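Local coordinates for Glyco_hydro_cc domain-containing protein (Pseudomonas viridiflava, PDB 6UAV) that probably hydrolyses internal linkages of beta-1,3-glucans, as a GH128 (subgroup II) endo-glucanase with a TIM-barrel catalytic core, at residues A[16-21]-A[48-53]; A[6-11]-A[237-242]. All blocks are in the same frame, centred on the assembly; numbering follows the deposited sequence.

Interaction 1 (A[16-21]-A[48-53]); sequences ADLSAL and YNVDFV
On the outer layer of the TIM barrel, L18 of helix 15-22 packs against Y48, the last residue of helix 44-48, and against V50, just ahead of strand 51-56. The Y48 ring lies against the side of the first helix. Over one of its faces sits L18 CB, 3.7 Å from the ring centroid and only 6° off the ring normal, a textbook CH-pi contact. L18 CD1 lies over the same face, toward the CD2-CE2 side, 3.9 Å from Y48 CD2, while the other methyl, L18 CD2, turns to V50 and meets V50 CG2 at 4.0 Å. One leucine thus serves two partners, crossing Y48 at about a right angle. With CG lying opposite the carbonyl carbon (chi1 -58°), Y48 carries its ring out along the helix toward S19. There S19 OG stands at the ring edge, in its plane, 3.4 Å from Y48 CE1. A water joins the two hydroxyls, 2.7 Å from S19 OG and 2.7 Å from Y48 OH. N49, with positive phi, is the first residue past the helix and turns the chain toward the strand, and V50 also rests on M25 and W28. The contact has an apolar side and a polar end: aliphatic carbon meets the ring face and V50, whereas the tyrosine hydroxyl is tied to exposed S19 through water, which should limit its swing.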
# COMPACT_ATOMS: atom_id res chain seq x y z
N ALA A 16 -3.82 16.24 -14.70
CA ALA A 16 -5.25 16.04 -15.05
C ALA A 16 -5.83 14.85 -14.26
O ALA A 16 -6.98 14.89 -13.84
CB ALA A 16 -5.39 15.84 -16.51
N ASP A 17 -5.05 13.77 -14.13
CA ASP A 17 -5.48 12.61 -13.33
C ASP A 17 -5.64 13.01 -11.87
O ASP A 17 -6.54 12.54 -11.23
CB ASP A 17 -4.51 11.45 -13.48
CG ASP A 17 -4.62 10.69 -14.78
OD1 ASP A 17 -5.72 10.76 -15.46
OD2 ASP A 17 -3.68 9.92 -15.05
N LEU A 18 -4.77 13.86 -11.32
CA LEU A 18 -5.01 14.41 -9.95
C LEU A 18 -6.29 15.23 -9.86
O LEU A 18 -6.97 15.10 -8.82
CB LEU A 18 -3.82 15.24 -9.50
CG LEU A 18 -2.57 14.44 -9.21
CD1 LEU A 18 -1.41 15.38 -8.94
CD2 LEU A 18 -2.79 13.45 -8.08
N SER A 19 -6.65 16.05 -10.84
CA SER A 19 -7.92 16.82 -10.80
C SER A 19 -9.06 15.81 -10.61
O SER A 19 -9.93 16.01 -9.69
CB SER A 19 -8.14 17.63 -12.06
OG SER A 19 -7.28 18.76 -12.14
N ALA A 20 -9.03 14.73 -11.39
CA ALA A 20 -10.13 13.72 -11.42
C ALA A 20 -10.18 13.00 -10.05
O ALA A 20 -11.30 12.86 -9.46
CB ALA A 20 -9.86 12.78 -12.58
N LEU A 21 -9.02 12.60 -9.54
CA LEU A 21 -8.93 11.75 -8.32
C LEU A 21 -9.16 12.58 -7.06
O LEU A 21 -9.62 12.02 -6.09
CB LEU A 21 -7.58 11.06 -8.23
CG LEU A 21 -7.35 9.98 -9.27
CD1 LEU A 21 -5.89 9.63 -9.29
CD2 LEU A 21 -8.24 8.76 -9.07
N TYR A 48 -4.33 20.21 -4.96
CA TYR A 48 -5.26 19.07 -5.04
C TYR A 48 -5.53 18.50 -3.64
O TYR A 48 -6.40 17.62 -3.51
CB TYR A 48 -4.66 17.98 -5.94
CG TYR A 48 -4.34 18.46 -7.33
CD1 TYR A 48 -5.31 18.56 -8.31
CD2 TYR A 48 -3.06 18.74 -7.70
CE1 TYR A 48 -5.00 19.01 -9.59
CE2 TYR A 48 -2.72 19.21 -8.95
CZ TYR A 48 -3.68 19.28 -9.93
OH TYR A 48 -3.30 19.72 -11.17
N ASN A 49 -4.80 18.95 -2.61
CA ASN A 49 -4.95 18.36 -1.25
C ASN A 49 -4.77 16.85 -1.33
O ASN A 49 -5.56 16.06 -0.79
CB ASN A 49 -6.26 18.81 -0.62
CG ASN A 49 -6.31 18.42 0.84
OD1 ASN A 49 -5.26 18.25 1.50
ND2 ASN A 49 -7.53 18.31 1.35
N VAL A 50 -3.71 16.41 -1.99
CA VAL A 50 -3.28 14.98 -2.02
C VAL A 50 -1.84 14.92 -1.51
O VAL A 50 -1.09 15.94 -1.60
CB VAL A 50 -3.45 14.33 -3.42
CG1 VAL A 50 -4.90 14.35 -3.86
CG2 VAL A 50 -2.60 15.04 -4.45
N ASP A 51 -1.50 13.81 -0.88
CA ASP A 51 -0.09 13.58 -0.47
C ASP A 51 0.45 12.32 -1.15
O ASP A 51 -0.29 11.40 -1.41
CB ASP A 51 0.11 13.61 1.03
CG ASP A 51 -0.56 12.51 1.80
OD1 ASP A 51 -1.79 12.63 2.01
OD2 ASP A 51 0.15 11.53 2.18
N PHE A 52 1.73 12.33 -1.46
CA PHE A 52 2.46 11.15 -2.00
C PHE A 52 3.23 10.50 -0.84
O PHE A 52 3.86 11.22 -0.04
CB PHE A 52 3.47 11.57 -3.05
CG PHE A 52 4.45 10.51 -3.49
CD1 PHE A 52 4.05 9.51 -4.35
CD2 PHE A 52 5.75 10.48 -2.97
CE1 PHE A 52 4.96 8.53 -4.74
CE2 PHE A 52 6.62 9.48 -3.36
CZ PHE A 52 6.22 8.49 -4.22
N VAL A 53 3.25 9.18 -0.77
CA VAL A 53 3.98 8.42 0.30
C VAL A 53 5.05 7.62 -0.37
O VAL A 53 4.78 6.82 -1.26
CB VAL A 53 3.05 7.51 1.12
CG1 VAL A 53 3.83 6.70 2.19
CG2 VAL A 53 1.95 8.32 1.77
O HOH W 1 -4.86 19.29 -13.28

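Interaction 2 (A[6-11]-A[237-242]); sequences RGVAYD and SSLLDA
V8 holds CG1 anti to its N (chi1 -176°), which puts CG2 anti to the carbonyl carbon and turns both methyls to L239; the leucine, extended at chi2 (174°), sends CD1 toward them, and the two side chains meet tip to tip. A single methyl does the touching on the leucine: L239 CD1 lies 3.7 Å from V8 CG2 and 3.9 Å from V8 CG1, seated against both branches of the valine. V8 belongs to strand 6-9, the first of the eight parallel strands of the TIM barrel, and L239 to the irregular segment that follows the last strand, 220-225, and precedes helix 248-255. The contact therefore lies at the seam where the barrel closes, with backbone hydrogen bonds between W225 and both G7 and A9 joining the two strands there. Y253 of helix 248-255 touches both V8 and L239, and M207 and L249 also pack on the leucine. Farther along, the Y10 ring takes a looser apolar contact, Y10 CE2 to L240 CD1 at 4.3 Å, with the methyl approaching obliquely. The polar end of this tyrosine is held elsewhere, Y10 OH hydrogen-bonding R229 NH2, while R229 NE also bonds the carbonyl oxygen of D241, two residues beyond L239.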
# COMPACT_ATOMS: atom_id res chain seq x y z
N ARG A 6 -8.35 7.22 2.12
CA ARG A 6 -8.61 6.76 0.75
C ARG A 6 -7.45 7.08 -0.20
O ARG A 6 -7.21 8.21 -0.48
CB ARG A 6 -9.96 7.32 0.26
CG ARG A 6 -10.36 6.69 -1.06
CD ARG A 6 -11.86 6.76 -1.32
NE ARG A 6 -12.64 6.33 -0.18
CZ ARG A 6 -13.90 6.69 0.09
NH1 ARG A 6 -14.63 7.41 -0.75
NH2 ARG A 6 -14.43 6.28 1.22
N GLY A 7 -6.82 6.05 -0.76
CA GLY A 7 -5.70 6.24 -1.67
C GLY A 7 -5.81 5.40 -2.91
O GLY A 7 -6.75 4.60 -3.09
N VAL A 8 -4.80 5.55 -3.74
CA VAL A 8 -4.66 4.76 -4.99
C VAL A 8 -3.22 4.26 -5.06
O VAL A 8 -2.32 5.05 -4.84
CB VAL A 8 -5.09 5.60 -6.21
CG1 VAL A 8 -5.04 4.75 -7.47
CG2 VAL A 8 -6.51 6.15 -6.00
N ALA A 9 -3.05 3.02 -5.53
CA ALA A 9 -1.75 2.39 -5.78
C ALA A 9 -1.47 2.49 -7.27
O ALA A 9 -2.11 1.75 -8.01
CB ALA A 9 -1.78 0.95 -5.33
N TYR A 10 -0.81 3.55 -7.71
CA TYR A 10 -0.70 3.89 -9.14
C TYR A 10 0.37 4.96 -9.30
O TYR A 10 0.36 5.89 -8.53
CB TYR A 10 -2.01 4.41 -9.74
CG TYR A 10 -2.01 4.69 -11.22
CD1 TYR A 10 -1.84 3.65 -12.11
CD2 TYR A 10 -2.22 5.96 -11.72
CE1 TYR A 10 -1.86 3.88 -13.47
CE2 TYR A 10 -2.18 6.21 -13.08
CZ TYR A 10 -2.00 5.17 -13.96
OH TYR A 10 -2.01 5.33 -15.34
N ASP A 11 1.18 4.88 -10.34
CA ASP A 11 2.18 5.93 -10.60
C ASP A 11 1.48 7.10 -11.31
O ASP A 11 1.68 7.32 -12.52
CB ASP A 11 3.36 5.37 -11.38
CG ASP A 11 4.53 6.33 -11.46
OD1 ASP A 11 4.62 7.24 -10.59
OD2 ASP A 11 5.39 6.08 -12.30
N SER A 237 -10.92 -3.33 -12.81
CA SER A 237 -10.21 -2.76 -11.64
C SER A 237 -9.74 -1.31 -11.86
O SER A 237 -9.41 -0.64 -10.88
CB SER A 237 -9.04 -3.68 -11.27
OG SER A 237 -8.83 -3.70 -9.87
N SER A 238 -9.80 -0.79 -13.09
CA SER A 238 -9.29 0.59 -13.41
C SER A 238 -10.22 1.70 -12.87
O SER A 238 -11.45 1.67 -13.12
CB SER A 238 -9.07 0.77 -14.91
OG SER A 238 -8.05 -0.11 -15.38
N LEU A 239 -9.63 2.72 -12.23
CA LEU A 239 -10.34 3.93 -11.78
C LEU A 239 -10.31 5.05 -12.84
O LEU A 239 -11.15 5.95 -12.74
CB LEU A 239 -9.68 4.46 -10.52
CG LEU A 239 -9.58 3.53 -9.32
CD1 LEU A 239 -8.77 4.21 -8.26
CD2 LEU A 239 -10.94 3.14 -8.77
N LEU A 240 -9.44 4.94 -13.83
CA LEU A 240 -9.17 6.01 -14.84
C LEU A 240 -9.23 5.40 -16.24
O LEU A 240 -8.92 4.20 -16.43
CB LEU A 240 -7.80 6.65 -14.60
CG LEU A 240 -7.68 7.48 -13.33
CD1 LEU A 240 -6.23 7.66 -12.92
CD2 LEU A 240 -8.44 8.82 -13.43
N ASP A 241 -9.58 6.22 -17.23
CA ASP A 241 -9.55 5.73 -18.65
C ASP A 241 -8.72 6.75 -19.43
O ASP A 241 -7.46 6.71 -19.30
CB ASP A 241 -10.94 5.46 -19.20
CG ASP A 241 -10.94 4.79 -20.56
OD1 ASP A 241 -9.84 4.43 -21.09
OD2 ASP A 241 -12.00 4.67 -21.11
N ALA A 242 -9.34 7.65 -20.19
CA ALA A 242 -8.60 8.73 -20.89
C ALA A 242 -7.84 9.54 -19.84
O ALA A 242 -8.28 9.63 -18.70
CB ALA A 242 -9.57 9.61 -21.68

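Interactions 1 and 2 are neighbours on the outside of one barrel sheet, their centres 11 Å apart, and helix 15-22 links them: it follows strand 6-9 in the chain and receives L240 from segment 237-242. L240 CD1 comes within 3.9 Å of D17 CG and 4.1 Å of L21 CD1, so different sides of the helix meet Y48 and the closing loop. The same R229 forms a salt bridge with D17 and so connects interaction 2 to this helix. Along the chain, interaction 1 nests inside the loop that interaction 2 closes. In TIM-barrel enzymes the active site generally lies at the C-terminal ends of the strands, the end toward which Y10 and D11 extend from strand 6-9.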